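Local coordinates for high affinity transport system protein p37 (Mycoplasma hyorhinis, PDB 3EKI) that serves as the extracytoplasmic, thiamine diphosphate-binding lipoprotein of a high-affinity transport system, at residues R244-L249 / D301-F306. Sequence-based numbering, arbitrary orientation.
Sequences RNFGIL and DFHIAF
H303 reaches F246 where helix 240-245 gives way to strand 248-250. Its CB and CG both sit 3.6 Å from F246 O, CB also near F246 CB. With CG beside the backbone N (chi1 -57°), the ring is swung so that ND1 donates to F246 O at 2.8 Å, meeting a lone pair of that carbonyl, and the oxygen lies almost in the imidazole plane; CE1 also stays close to it. The nearly straight bond (165°) requires a hydrogen on ND1 and holds the rotation of the ring, whose face receives the edge of the F246 phenyl in an offset edge-to-face pair, planes at 84°. G247, with positive phi just past the helix, turns the chain into the sheet, and F302 CD1 packs 3.4 Å from G247 C. G247 O is gripped twice, by the backbone N of H303 and that of I304. From there the segments run as neighbouring parallel strands of the mixed five-stranded sheet in one lobe of this periplasmic-binding-protein-type fold, L249 N donating to I304 O and F306 N to L249 O. I248 and I304 share one face, where I248 CG1 lies 4.1 Å from I304 CD1, while I248 CG2, anti to the backbone N, sits over the F306 ring in a CH-pi contact, 4.1 Å from its centroid. On the other face L249 CB meets A305 CB at 3.8 Å; L249 CD2 also reaches F302 CG, from the loop before the strand, at 3.7 Å. The F306 side chain lies about 9 Å from the bound thiamine diphosphate.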
loop_
_atom_site.group_PDB
_atom_site.type_symbol
_atom_site.label_atom_id
_atom_site.label_comp_id
_atom_site.label_asym_id
_atom_site.label_seq_id
_atom_site.Cartn_x
_atom_site.Cartn_y
_atom_site.Cartn_z
ATOM N N ARG A 244 -10.048 6.630 22.731
ATOM C CA ARG A 244 -10.320 7.612 21.688
ATOM C C ARG A 244 -9.896 9.032 22.071
ATOM O O ARG A 244 -9.346 9.759 21.244
ATOM C CB ARG A 244 -11.804 7.594 21.313
ATOM C CG ARG A 244 -12.164 8.515 20.159
ATOM C CD ARG A 244 -13.228 9.522 20.567
ATOM N NE ARG A 244 -14.527 8.889 20.777
ATOM C CZ ARG A 244 -15.163 8.859 21.943
ATOM N NH1 ARG A 244 -14.620 9.426 23.012
ATOM N NH2 ARG A 244 -16.342 8.260 22.043
ATOM N N ASN A 245 -10.155 9.431 23.315
ATOM C CA ASN A 245 -9.863 10.796 23.728
ATOM C C ASN A 245 -8.367 11.091 23.806
ATOM O O ASN A 245 -8.002 12.258 23.926
ATOM C CB ASN A 245 -10.524 11.085 25.073
ATOM C CG ASN A 245 -12.036 11.239 24.925
ATOM O OD1 ASN A 245 -12.576 11.372 23.835
ATOM N ND2 ASN A 245 -12.750 11.218 26.033
ATOM N N PHE A 246 -7.504 10.084 23.698
ATOM C CA PHE A 246 -6.066 10.341 23.590
ATOM C C PHE A 246 -5.730 10.973 22.243
ATOM O O PHE A 246 -4.644 11.523 22.057
ATOM C CB PHE A 246 -5.247 9.066 23.819
ATOM C CG PHE A 246 -5.119 8.740 25.310
ATOM C CD1 PHE A 246 -4.272 9.518 26.083
ATOM C CD2 PHE A 246 -5.823 7.695 25.862
ATOM C CE1 PHE A 246 -4.131 9.223 27.435
ATOM C CE2 PHE A 246 -5.685 7.397 27.203
ATOM C CZ PHE A 246 -4.847 8.169 27.966
ATOM N N GLY A 247 -6.673 10.904 21.297
ATOM C CA GLY A 247 -6.536 11.612 20.035
ATOM C C GLY A 247 -6.005 10.706 18.944
ATOM O O GLY A 247 -4.894 10.187 19.057
ATOM N N ILE A 248 -6.781 10.531 17.875
ATOM C CA ILE A 248 -6.396 9.636 16.797
ATOM C C ILE A 248 -6.109 10.370 15.491
ATOM O O ILE A 248 -6.958 11.093 14.960
ATOM C CB ILE A 248 -7.526 8.626 16.565
ATOM C CG1 ILE A 248 -7.821 7.734 17.765
ATOM C CG2 ILE A 248 -7.232 7.787 15.325
ATOM C CD1 ILE A 248 -9.078 6.900 17.644
ATOM N N LEU A 249 -4.914 10.157 14.982
ATOM C CA LEU A 249 -4.531 10.599 13.640
ATOM C C LEU A 249 -4.843 9.508 12.628
ATOM O O LEU A 249 -4.603 8.332 12.897
ATOM C CB LEU A 249 -3.051 10.872 13.546
ATOM C CG LEU A 249 -2.417 11.919 14.437
ATOM C CD1 LEU A 249 -0.957 12.098 14.025
ATOM C CD2 LEU A 249 -3.162 13.248 14.365
ATOM N N ASP A 301 -1.631 16.886 21.497
ATOM C CA ASP A 301 -2.981 16.460 21.855
ATOM C C ASP A 301 -3.433 15.184 21.141
ATOM O O ASP A 301 -4.593 14.777 21.229
ATOM C CB ASP A 301 -3.960 17.581 21.522
ATOM C CG ASP A 301 -3.796 18.879 22.274
ATOM O OD1 ASP A 301 -3.246 18.895 23.388
ATOM O OD2 ASP A 301 -4.253 19.914 21.737
ATOM N N PHE A 302 -2.522 14.533 20.432
ATOM C CA PHE A 302 -2.738 13.296 19.719
ATOM C C PHE A 302 -1.705 12.241 20.139
ATOM O O PHE A 302 -0.505 12.547 20.190
ATOM C CB PHE A 302 -2.714 13.528 18.193
ATOM C CG PHE A 302 -3.975 14.344 17.857
ATOM C CD1 PHE A 302 -5.140 13.698 17.529
ATOM C CD2 PHE A 302 -3.929 15.718 17.928
ATOM C CE1 PHE A 302 -6.282 14.433 17.290
ATOM C CE2 PHE A 302 -5.062 16.475 17.701
ATOM C CZ PHE A 302 -6.228 15.796 17.422
ATOM N N HIS A 303 -2.184 11.026 20.402
ATOM C CA HIS A 303 -1.314 9.943 20.858
ATOM C C HIS A 303 -1.509 8.611 20.162
ATOM O O HIS A 303 -0.829 7.642 20.501
ATOM C CB HIS A 303 -1.508 9.707 22.373
ATOM C CG HIS A 303 -1.250 10.956 23.165
ATOM N ND1 HIS A 303 -2.207 11.915 23.366
ATOM C CD2 HIS A 303 -0.136 11.404 23.797
ATOM C CE1 HIS A 303 -1.703 12.913 24.100
ATOM N NE2 HIS A 303 -0.442 12.623 24.371
ATOM N N ILE A 304 -2.415 8.546 19.177
ATOM C CA ILE A 304 -2.658 7.339 18.405
ATOM C C ILE A 304 -2.575 7.689 16.925
ATOM O O ILE A 304 -3.018 8.792 16.592
ATOM C CB ILE A 304 -4.018 6.749 18.795
ATOM C CG1 ILE A 304 -4.082 6.398 20.296
ATOM C CG2 ILE A 304 -4.394 5.560 17.935
ATOM C CD1 ILE A 304 -5.499 6.441 20.823
ATOM N N ALA A 305 -2.010 6.826 16.097
ATOM C CA ALA A 305 -1.989 7.117 14.669
ATOM C C ALA A 305 -2.091 5.853 13.829
ATOM O O ALA A 305 -1.617 4.779 14.205
ATOM C CB ALA A 305 -0.741 7.876 14.255
ATOM N N PHE A 306 -2.743 6.007 12.665
ATOM C CA PHE A 306 -2.833 4.918 11.708
ATOM C C PHE A 306 -1.789 5.077 10.605
ATOM O O PHE A 306 -1.565 6.212 10.190
ATOM C CB PHE A 306 -4.211 4.912 11.063
ATOM C CG PHE A 306 -5.407 4.796 11.979
ATOM C CD1 PHE A 306 -5.258 4.329 13.283
ATOM C CD2 PHE A 306 -6.669 5.132 11.512
ATOM C CE1 PHE A 306 -6.380 4.226 14.094
ATOM C CE2 PHE A 306 -7.762 5.049 12.334
ATOM C CZ PHE A 306 -7.621 4.566 13.622
#